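Local coordinates for sulfur oxidation protein soxB (Thermus thermophilus, PDB 2WDD) that hydrolyses a sulfur-sulfur bond, that of a cysteine S-thiosulfonate, in the Sox sulfur-oxidation pathway, and carries two manganese ions, at residues A[548-551]-A[552-555]; A[68-71]-A[72-76]; A[247-250]-A[251-255]; A[108-111]-A[112-116]. One frame throughout, in Å; residues are numbered along the deposited sequence. Where two conformers were deposited one is given.

Contact 1 (A[548-551]-A[552-555]); sequences VKVI and GRNY
V550 and R553 are the outer residues of a type II beta turn that reverses the chain as it leaves strand 548-550, with I551 and G552 at the two central positions. G552 opens the second limb. Its phi of 77° is the positive value expected at the third position of such a turn, and a CB there would clash with the carbonyl oxygen of I551, which glycine avoids. R553 comes next. The bond that closes the turn, from R553 N to V550 O, is weak at 3.4 Å. Side chains also meet: R553 CG rests 3.7 Å from V550 CG1. A bend at chi2 (-76°) folds the arginine back on the turn, and NH1 donates to G552 O at 3.0 Å. That nitrogen stands above the carbonyl plane, whereas the oxygen lies close to the guanidinium plane. R553 NH2 reaches farther, to a salt bridge with D479 and a hydrogen bond with A54 O, joining the turn to two parts of the chain far from it in sequence. An alanine in place of R553 would probably leave D479 without its charged mate and V550 CG1 without the methylene it packs on. Y555 ends the walk, its hydroxyl hydrogen-bonded to D375. A chi1 of -175° puts Y555 CG opposite the backbone nitrogen, and CD1 comes to 4.1 Å from the other branch of the valine, V550 CG2.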
loop_
_atom_site.group_PDB
_atom_site.type_symbol
_atom_site.label_atom_id
_atom_site.label_comp_id
_atom_site.label_asym_id
_atom_site.label_seq_id
_atom_site.Cartn_x
_atom_site.Cartn_y
_atom_site.Cartn_z
ATOM N N VAL A 548 -21.772 -5.552 -5.960
ATOM C CA VAL A 548 -21.915 -6.325 -4.734
ATOM C C VAL A 548 -22.880 -5.664 -3.766
ATOM O O VAL A 548 -22.850 -4.452 -3.580
ATOM C CB VAL A 548 -20.548 -6.564 -4.042
ATOM C CG1 VAL A 548 -20.665 -7.662 -2.989
ATOM C CG2 VAL A 548 -19.471 -6.910 -5.062
ATOM N N LYS A 549 -23.714 -6.483 -3.141
ATOM C CA LYS A 549 -24.647 -6.031 -2.117
ATOM C C LYS A 549 -24.082 -6.576 -0.806
ATOM O O LYS A 549 -23.777 -7.767 -0.714
ATOM C CB LYS A 549 -26.030 -6.624 -2.394
ATOM C CG LYS A 549 -27.032 -6.506 -1.257
ATOM C CD LYS A 549 -28.437 -6.867 -1.737
ATOM C CE LYS A 549 -29.143 -7.808 -0.768
ATOM N NZ LYS A 549 -30.499 -8.202 -1.250
ATOM N N VAL A 550 -23.896 -5.713 0.185
ATOM C CA VAL A 550 -23.318 -6.116 1.452
ATOM C C VAL A 550 -24.334 -6.216 2.577
ATOM O O VAL A 550 -24.866 -5.209 3.044
ATOM C CB VAL A 550 -22.168 -5.183 1.862
ATOM C CG1 VAL A 550 -21.434 -5.739 3.081
ATOM C CG2 VAL A 550 -21.210 -4.959 0.693
ATOM N N ILE A 551 -24.567 -7.434 3.045
ATOM C CA ILE A 551 -25.519 -7.636 4.123
ATOM C C ILE A 551 -24.981 -6.986 5.387
ATOM O O ILE A 551 -23.815 -7.179 5.744
ATOM C CB ILE A 551 -25.762 -9.145 4.383
ATOM C CG1 ILE A 551 -26.249 -9.845 3.116
ATOM C CG2 ILE A 551 -26.759 -9.332 5.541
ATOM C CD1 ILE A 551 -27.477 -9.200 2.492
ATOM N N GLY A 552 -25.845 -6.254 6.087
ATOM C CA GLY A 552 -25.512 -5.656 7.364
ATOM C C GLY A 552 -24.651 -4.408 7.344
ATOM O O GLY A 552 -24.207 -3.945 8.393
ATOM N N ARG A 553 -24.399 -3.865 6.156
ATOM C CA ARG A 553 -23.582 -2.649 6.044
ATOM C C ARG A 553 -24.144 -1.741 4.972
ATOM O O ARG A 553 -24.763 -2.204 4.020
ATOM C CB ARG A 553 -22.140 -2.992 5.625
ATOM C CG ARG A 553 -21.451 -4.068 6.434
ATOM C CD ARG A 553 -20.994 -3.548 7.779
ATOM N NE ARG A 553 -20.184 -4.566 8.430
ATOM C CZ ARG A 553 -20.686 -5.656 9.001
ATOM N NH1 ARG A 553 -21.999 -5.839 9.034
ATOM N NH2 ARG A 553 -19.876 -6.556 9.536
ATOM N N ASN A 554 -23.832 -0.454 5.079
ATOM C CA ASN A 554 -24.170 0.490 4.032
ATOM C C ASN A 554 -22.931 0.568 3.145
ATOM O O ASN A 554 -21.845 0.891 3.619
ATOM C CB ASN A 554 -24.433 1.861 4.637
ATOM C CG ASN A 554 -25.812 1.955 5.235
ATOM O OD1 ASN A 554 -26.745 1.318 4.742
ATOM N ND2 ASN A 554 -25.932 2.667 6.349
ATOM N N TYR A 555 -23.090 0.261 1.868
ATOM C CA TYR A 555 -21.971 0.312 0.942
ATOM C C TYR A 555 -21.851 1.745 0.434
ATOM O O TYR A 555 -22.815 2.302 -0.091
ATOM C CB TYR A 555 -22.164 -0.672 -0.212
ATOM C CG TYR A 555 -20.954 -0.705 -1.091
ATOM C CD1 TYR A 555 -19.806 -1.378 -0.683
ATOM C CD2 TYR A 555 -20.864 0.127 -2.198
ATOM C CE1 TYR A 555 -18.636 -1.323 -1.441
ATOM C CE2 TYR A 555 -19.701 0.192 -2.961
ATOM C CZ TYR A 555 -18.584 -0.531 -2.560
ATOM O OH TYR A 555 -17.408 -0.440 -3.276
#

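Contact 2 (A[68-71]-A[72-76]); sequences EAIL and RYYGV
L71 and V76 close the C-terminal end of helix 67-74 in a Schellman motif. Backbone bonds come first. R72 N, Y73 N and Y74 N donate to the oxygens of E68, A69 and I70 in the usual i to i+4 pattern, the last stretched to 3.3 Å. V76 N then reaches L71 O at 2.9 Å, the i+5 bond of the motif, made possible by the positive phi of G75 (66°). Apolar contacts follow. L71 CD2 and V76 CG1 meet at 4.2 Å with their side chains roughly perpendicular, the hydrophobic pair that commonly accompanies this cap. I70 CG1 sits in the plane of the Y74 ring at its edge, 3.8 Å from CD2, while Y73 CD2 stands over the centre of one ring face. A serine at Y74 would probably leave I70 CG1 and Y73 CD2 without this shared flat partner. The guanidinium of R72, turned back by a bend at chi3 (-68°), lays one face over E68 O and A69 N, with NH1 3.3 Å from E68 CB. Yet E68 OE1 stays 5.4 Å from R72 NH1, and its carboxylate salt-bridges R556, which suggests that R72 acts here more by packing over the backbone than by a direct salt bridge to E68.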
loop_
_atom_site.group_PDB
_atom_site.type_symbol
_atom_site.label_atom_id
_atom_site.label_comp_id
_atom_site.label_asym_id
_atom_site.label_seq_id
_atom_site.Cartn_x
_atom_site.Cartn_y
_atom_site.Cartn_z
ATOM N N GLU A 68 -16.899 9.581 6.897
ATOM C CA GLU A 68 -17.130 10.523 7.985
ATOM C C GLU A 68 -16.615 9.977 9.309
ATOM O O GLU A 68 -16.151 10.731 10.186
ATOM C CB GLU A 68 -18.616 10.870 8.081
ATOM C CG GLU A 68 -19.205 11.381 6.770
ATOM C CD GLU A 68 -19.759 10.292 5.842
ATOM O OE1 GLU A 68 -19.490 9.085 6.049
ATOM O OE2 GLU A 68 -20.425 10.665 4.841
ATOM N N ALA A 69 -16.735 8.664 9.469
ATOM C CA ALA A 69 -16.334 8.006 10.708
ATOM C C ALA A 69 -14.867 8.226 11.054
ATOM O O ALA A 69 -14.533 8.422 12.213
ATOM C CB ALA A 69 -16.654 6.509 10.651
ATOM N N ILE A 70 -13.984 8.159 10.062
ATOM C CA ILE A 70 -12.570 8.363 10.356
ATOM C C ILE A 70 -12.303 9.802 10.784
ATOM O O ILE A 70 -11.468 10.054 11.648
ATOM C CB ILE A 70 -11.659 7.898 9.207
ATOM C CG1 ILE A 70 -10.224 7.726 9.719
ATOM C CG2 ILE A 70 -11.732 8.838 8.029
ATOM C CD1 ILE A 70 -9.284 7.068 8.688
ATOM N N LEU A 71 -13.013 10.750 10.184
ATOM C CA LEU A 71 -12.850 12.146 10.582
ATOM C C LEU A 71 -13.275 12.321 12.041
ATOM O O LEU A 71 -12.559 12.927 12.829
ATOM C CB LEU A 71 -13.627 13.085 9.652
ATOM C CG LEU A 71 -13.245 13.020 8.165
ATOM C CD1 LEU A 71 -14.110 13.967 7.371
ATOM C CD2 LEU A 71 -11.765 13.326 7.950
ATOM N N ARG A 72 -14.408 11.733 12.412
ATOM C CA ARG A 72 -14.894 11.845 13.783
ATOM C C ARG A 72 -13.961 11.158 14.772
ATOM O O ARG A 72 -13.683 11.682 15.857
ATOM C CB ARG A 72 -16.296 11.247 13.892
ATOM C CG ARG A 72 -17.349 12.055 13.157
ATOM C CD ARG A 72 -18.744 11.572 13.526
ATOM N NE ARG A 72 -19.040 10.230 13.023
ATOM C CZ ARG A 72 -19.670 9.981 11.874
ATOM N NH1 ARG A 72 -20.039 10.986 11.093
ATOM N NH2 ARG A 72 -19.942 8.726 11.514
ATOM N N TYR A 73 -13.491 9.967 14.405
ATOM C CA TYR A 73 -12.624 9.196 15.291
ATOM C C TYR A 73 -11.397 9.980 15.732
ATOM O O TYR A 73 -11.006 9.944 16.896
ATOM C CB TYR A 73 -12.199 7.898 14.599
ATOM C CG TYR A 73 -11.402 6.955 15.470
ATOM C CD1 TYR A 73 -12.022 5.887 16.125
ATOM C CD2 TYR A 73 -10.027 7.089 15.599
ATOM C CE1 TYR A 73 -11.288 5.003 16.901
ATOM C CE2 TYR A 73 -9.296 6.212 16.371
ATOM C CZ TYR A 73 -9.928 5.188 17.033
ATOM O OH TYR A 73 -9.184 4.297 17.790
ATOM N N TYR A 74 -10.794 10.693 14.787
ATOM C CA TYR A 74 -9.585 11.458 15.050
ATOM C C TYR A 74 -9.832 12.936 15.347
ATOM O O TYR A 74 -8.887 13.689 15.548
ATOM C CB TYR A 74 -8.611 11.294 13.879
ATOM C CG TYR A 74 -8.050 9.895 13.809
ATOM C CD1 TYR A 74 -7.155 9.443 14.779
ATOM C CD2 TYR A 74 -8.443 9.008 12.818
ATOM C CE1 TYR A 74 -6.646 8.167 14.742
ATOM C CE2 TYR A 74 -7.953 7.709 12.783
ATOM C CZ TYR A 74 -7.052 7.296 13.752
ATOM O OH TYR A 74 -6.548 6.015 13.715
ATOM N N GLY A 75 -11.093 13.358 15.352
ATOM C CA GLY A 75 -11.387 14.753 15.631
ATOM C C GLY A 75 -10.861 15.702 14.572
ATOM O O GLY A 75 -10.461 16.832 14.869
ATOM N N VAL A 76 -10.860 15.241 13.328
ATOM C CA VAL A 76 -10.393 16.043 12.202
ATOM C C VAL A 76 -11.554 16.786 11.577
ATOM O O VAL A 76 -12.589 16.191 11.248
ATOM C CB VAL A 76 -9.657 15.156 11.190
ATOM C CG1 VAL A 76 -9.229 15.963 9.951
ATOM C CG2 VAL A 76 -8.452 14.538 11.865
#

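Contact 3 (A[247-250]-A[251-255]); sequences VDKA and RAEGA
K249 and E253 stand one helical turn apart, and their extended side chains cross at a slant: K249 CE approaches E253 OE2 at 3.8 Å. The lysine has CG anti to its backbone nitrogen (chi1 -174°) and runs on past the carboxylate, leaving NZ 4.7 Å from OE2, a separation at which some attraction is likely, though the charged atoms do not touch. The other carboxylate oxygen, E253 OE1, is hydrogen-bonded to the hydroxyl of Y202. The methyls of A250 and A255 touch at the end of the helix, CB to CB 4.2 Å. This is the apolar pair of a Schellman motif, whose i+5 bond runs from A255 N to A250 O at 3.0 Å. A250 O also receives a weak bond from E253 N. G254 makes the reversal at a phi of 113°, where any side chain would press on the carbonyl oxygen of E253. R251 leaves in another direction, extended past V247 CG1, which lies 4.3 Å from NE, to a salt bridge with D280. Helix 240-252 thus closes against the sheet: A250 and A255 both touch A213 of strand 210-217, A250 also meets Y202 of strand 202-207, and the chain turns directly into strand 257-262, the parallel neighbour of 210-217.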
loop_
_atom_site.group_PDB
_atom_site.type_symbol
_atom_site.label_atom_id
_atom_site.label_comp_id
_atom_site.label_asym_id
_atom_site.label_seq_id
_atom_site.Cartn_x
_atom_site.Cartn_y
_atom_site.Cartn_z
ATOM N N VAL A 247 14.173 -8.243 20.246
ATOM C CA VAL A 247 13.782 -7.144 21.120
ATOM C C VAL A 247 14.562 -7.229 22.434
ATOM O O VAL A 247 15.131 -6.236 22.889
ATOM C CB VAL A 247 12.271 -7.141 21.372
ATOM C CG1 VAL A 247 11.916 -6.177 22.519
ATOM C CG2 VAL A 247 11.510 -6.792 20.095
ATOM N N ASP A 248 14.612 -8.430 23.006
ATOM C CA ASP A 248 15.342 -8.664 24.252
ATOM C C ASP A 248 16.833 -8.361 24.088
ATOM O O ASP A 248 17.454 -7.732 24.955
ATOM C CB ASP A 248 15.144 -10.107 24.733
ATOM C CG ASP A 248 13.726 -10.370 25.240
ATOM O OD1 ASP A 248 13.006 -9.395 25.542
ATOM O OD2 ASP A 248 13.336 -11.554 25.354
ATOM N N LYS A 249 17.408 -8.806 22.975
ATOM C CA LYS A 249 18.826 -8.586 22.724
ATOM C C LYS A 249 19.159 -7.102 22.627
ATOM O O LYS A 249 20.139 -6.638 23.209
ATOM C CB LYS A 249 19.283 -9.335 21.470
ATOM C CG LYS A 249 20.785 -9.274 21.221
ATOM C CD LYS A 249 21.168 -10.051 19.968
ATOM C CE LYS A 249 22.605 -9.768 19.561
ATOM N NZ LYS A 249 22.987 -10.507 18.326
ATOM N N ALA A 250 18.334 -6.345 21.908
ATOM C CA ALA A 250 18.562 -4.912 21.787
ATOM C C ALA A 250 18.596 -4.284 23.183
ATOM O O ALA A 250 19.415 -3.410 23.461
ATOM C CB ALA A 250 17.462 -4.267 20.942
ATOM N N ARG A 251 17.683 -4.719 24.044
ATOM C CA ARG A 251 17.612 -4.187 25.405
ATOM C C ARG A 251 18.813 -4.613 26.240
ATOM O O ARG A 251 19.330 -3.832 27.038
ATOM C CB ARG A 251 16.293 -4.580 26.066
ATOM C CG ARG A 251 15.127 -3.683 25.636
ATOM C CD ARG A 251 13.802 -4.086 26.285
ATOM N NE ARG A 251 12.683 -3.335 25.715
ATOM C CZ ARG A 251 12.489 -2.034 25.898
ATOM N NH1 ARG A 251 13.325 -1.335 26.653
ATOM N NH2 ARG A 251 11.463 -1.428 25.320
ATOM N N ALA A 252 19.294 -5.829 26.012
ATOM C CA ALA A 252 20.475 -6.318 26.726
ATOM C C ALA A 252 21.720 -5.556 26.287
ATOM O O ALA A 252 22.670 -5.402 27.059
ATOM C CB ALA A 252 20.651 -7.802 26.512
ATOM N N GLU A 253 21.702 -5.045 25.058
ATOM C CA GLU A 253 22.817 -4.265 24.543
ATOM C C GLU A 253 22.712 -2.797 24.944
ATOM O O GLU A 253 23.564 -1.985 24.578
ATOM C CB GLU A 253 22.933 -4.415 23.022
ATOM C CG GLU A 253 23.356 -5.810 22.600
ATOM C CD GLU A 253 23.710 -5.898 21.131
ATOM O OE1 GLU A 253 23.146 -5.115 20.339
ATOM O OE2 GLU A 253 24.549 -6.752 20.770
ATOM N N GLY A 254 21.665 -2.452 25.692
ATOM C CA GLY A 254 21.510 -1.094 26.183
ATOM C C GLY A 254 20.374 -0.231 25.660
ATOM O O GLY A 254 20.257 0.925 26.059
ATOM N N ALA A 255 19.542 -0.756 24.768
ATOM C CA ALA A 255 18.432 0.044 24.250
ATOM C C ALA A 255 17.440 0.383 25.361
ATOM O O ALA A 255 17.009 -0.493 26.097
ATOM C CB ALA A 255 17.724 -0.686 23.107
#

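Contact 4 (A[108-111]-A[112-116]); sequences TALI and RDQKA
T108 CG2 lies over the centre of one face of the R112 guanidinium, 3.4 Å from CZ. With CG2 anti to the threonine's backbone nitrogen, the methyl is carried alongside the arginine, which runs extended from CG to NE and points the same way. R112 NH2 makes a salt bridge to D344 and a hydrogen bond to L154 O, which help to fix the rotation of the group while the methyl packs on a face. The second flat group is the Q114 amide. Its NE2 donates to D113 OD2 at 2.9 Å, but the bond is bent, 134° at the hydrogen, and the oxygen is tilted 28° out of the amide plane. D113 OD2 also salt-bridges R117, and Q114 OE1 takes a bond from R314, so these polar ends, on a largely buried stretch, have mates. Q114 CG lies beside L110 CD1 at 4.0 Å. The backbone is regular alpha-helix, R112, D113, Q114 and K115 each donating to the oxygen four residues back; the straightest bond, Q114 N to L110 O, is 3.0 Å long at 171°. One flank of helix 104-120 packs on the mixed sheet, I111 on F34 and L312, L110 on L312 and L332, and Q114 and K115 on L32, joining it to strands 29-34, 311-320 and 323-333.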
loop_
_atom_site.group_PDB
_atom_site.type_symbol
_atom_site.label_atom_id
_atom_site.label_comp_id
_atom_site.label_asym_id
_atom_site.label_seq_id
_atom_site.Cartn_x
_atom_site.Cartn_y
_atom_site.Cartn_z
ATOM N N THR A 108 10.858 15.008 -0.340
ATOM C CA THR A 108 12.233 15.345 0.050
ATOM C C THR A 108 12.293 16.724 0.702
ATOM O O THR A 108 12.934 16.897 1.740
ATOM C CB THR A 108 13.167 15.273 -1.154
ATOM O OG1 THR A 108 13.141 13.947 -1.690
ATOM C CG2 THR A 108 14.592 15.629 -0.750
ATOM N N ALA A 109 11.618 17.698 0.101
ATOM C CA ALA A 109 11.594 19.055 0.646
ATOM C C ALA A 109 11.055 19.049 2.077
ATOM O O ALA A 109 11.613 19.695 2.971
ATOM C CB ALA A 109 10.746 19.969 -0.238
ATOM N N LEU A 110 9.978 18.298 2.291
ATOM C CA LEU A 110 9.369 18.201 3.611
ATOM C C LEU A 110 10.278 17.498 4.621
ATOM O O LEU A 110 10.464 17.972 5.740
ATOM C CB LEU A 110 8.015 17.491 3.520
ATOM C CG LEU A 110 7.243 17.368 4.838
ATOM C CD1 LEU A 110 7.097 18.739 5.507
ATOM C CD2 LEU A 110 5.884 16.742 4.572
ATOM N N ILE A 111 10.847 16.359 4.236
ATOM C CA ILE A 111 11.741 15.636 5.132
ATOM C C ILE A 111 12.905 16.540 5.530
ATOM O O ILE A 111 13.286 16.598 6.697
ATOM C CB ILE A 111 12.258 14.334 4.472
ATOM C CG1 ILE A 111 11.117 13.321 4.332
ATOM C CG2 ILE A 111 13.432 13.738 5.262
ATOM C CD1 ILE A 111 11.448 12.133 3.444
ATOM N N ARG A 112 13.478 17.231 4.552
ATOM C CA ARG A 112 14.615 18.107 4.828
ATOM C C ARG A 112 14.221 19.257 5.744
ATOM O O ARG A 112 14.964 19.622 6.653
ATOM C CB ARG A 112 15.211 18.636 3.524
ATOM C CG ARG A 112 16.043 17.601 2.808
ATOM C CD ARG A 112 16.559 18.117 1.495
ATOM N NE ARG A 112 17.324 17.091 0.799
ATOM C CZ ARG A 112 17.655 17.149 -0.485
ATOM N NH1 ARG A 112 17.291 18.193 -1.215
ATOM N NH2 ARG A 112 18.348 16.164 -1.035
ATOM N N ASP A 113 13.049 19.823 5.499
ATOM C CA ASP A 113 12.553 20.927 6.318
ATOM C C ASP A 113 12.478 20.476 7.773
ATOM O O ASP A 113 13.026 21.115 8.673
ATOM C CB ASP A 113 11.168 21.358 5.831
ATOM C CG ASP A 113 10.545 22.430 6.706
ATOM O OD1 ASP A 113 10.915 23.610 6.543
ATOM O OD2 ASP A 113 9.639 22.107 7.503
ATOM N N GLN A 114 11.831 19.339 7.994
ATOM C CA GLN A 114 11.656 18.831 9.342
ATOM C C GLN A 114 12.949 18.415 10.016
ATOM O O GLN A 114 13.161 18.693 11.202
ATOM C CB GLN A 114 10.629 17.697 9.345
ATOM C CG GLN A 114 9.269 18.165 8.860
ATOM C CD GLN A 114 8.617 19.122 9.838
ATOM O OE1 GLN A 114 8.394 18.770 10.993
ATOM N NE2 GLN A 114 8.267 20.321 9.371
ATOM N N LYS A 115 13.819 17.748 9.269
ATOM C CA LYS A 115 15.088 17.310 9.833
ATOM C C LYS A 115 15.940 18.511 10.240
ATOM O O LYS A 115 16.562 18.498 11.299
ATOM C CB LYS A 115 15.856 16.427 8.844
ATOM C CG LYS A 115 17.052 15.722 9.469
ATOM C CD LYS A 115 17.585 14.617 8.569
ATOM C CE LYS A 115 18.933 14.117 9.064
ATOM N NZ LYS A 115 19.557 13.176 8.093
ATOM N N ALA A 116 15.961 19.542 9.399
ATOM C CA ALA A 116 16.745 20.747 9.691
ATOM C C ALA A 116 16.214 21.403 10.960
ATOM O O ALA A 116 16.978 21.822 11.831
ATOM C CB ALA A 116 16.675 21.722 8.521
#

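All four contacts are local, and none touches another. The nearest pair is contact 1 and contact 2, whose closest atoms are about 9 Å apart although more than 470 residues separate them in sequence. Contacts 2 and 3 are both helix ends closed by a Schellman motif, with centres 38 Å apart; contact 4 is mid-helix, contact 1 a turn after a strand. Contacts 1 and 4 sit on opposite sides of the chain's centre. In contact 2 the side chain of I70 is about 11 Å from that of the manganese ligand H288. The side chains of L110 (contact 4) and V76 (contact 2) are about 11 and 12 Å from a bound tertiary-butyl alcohol.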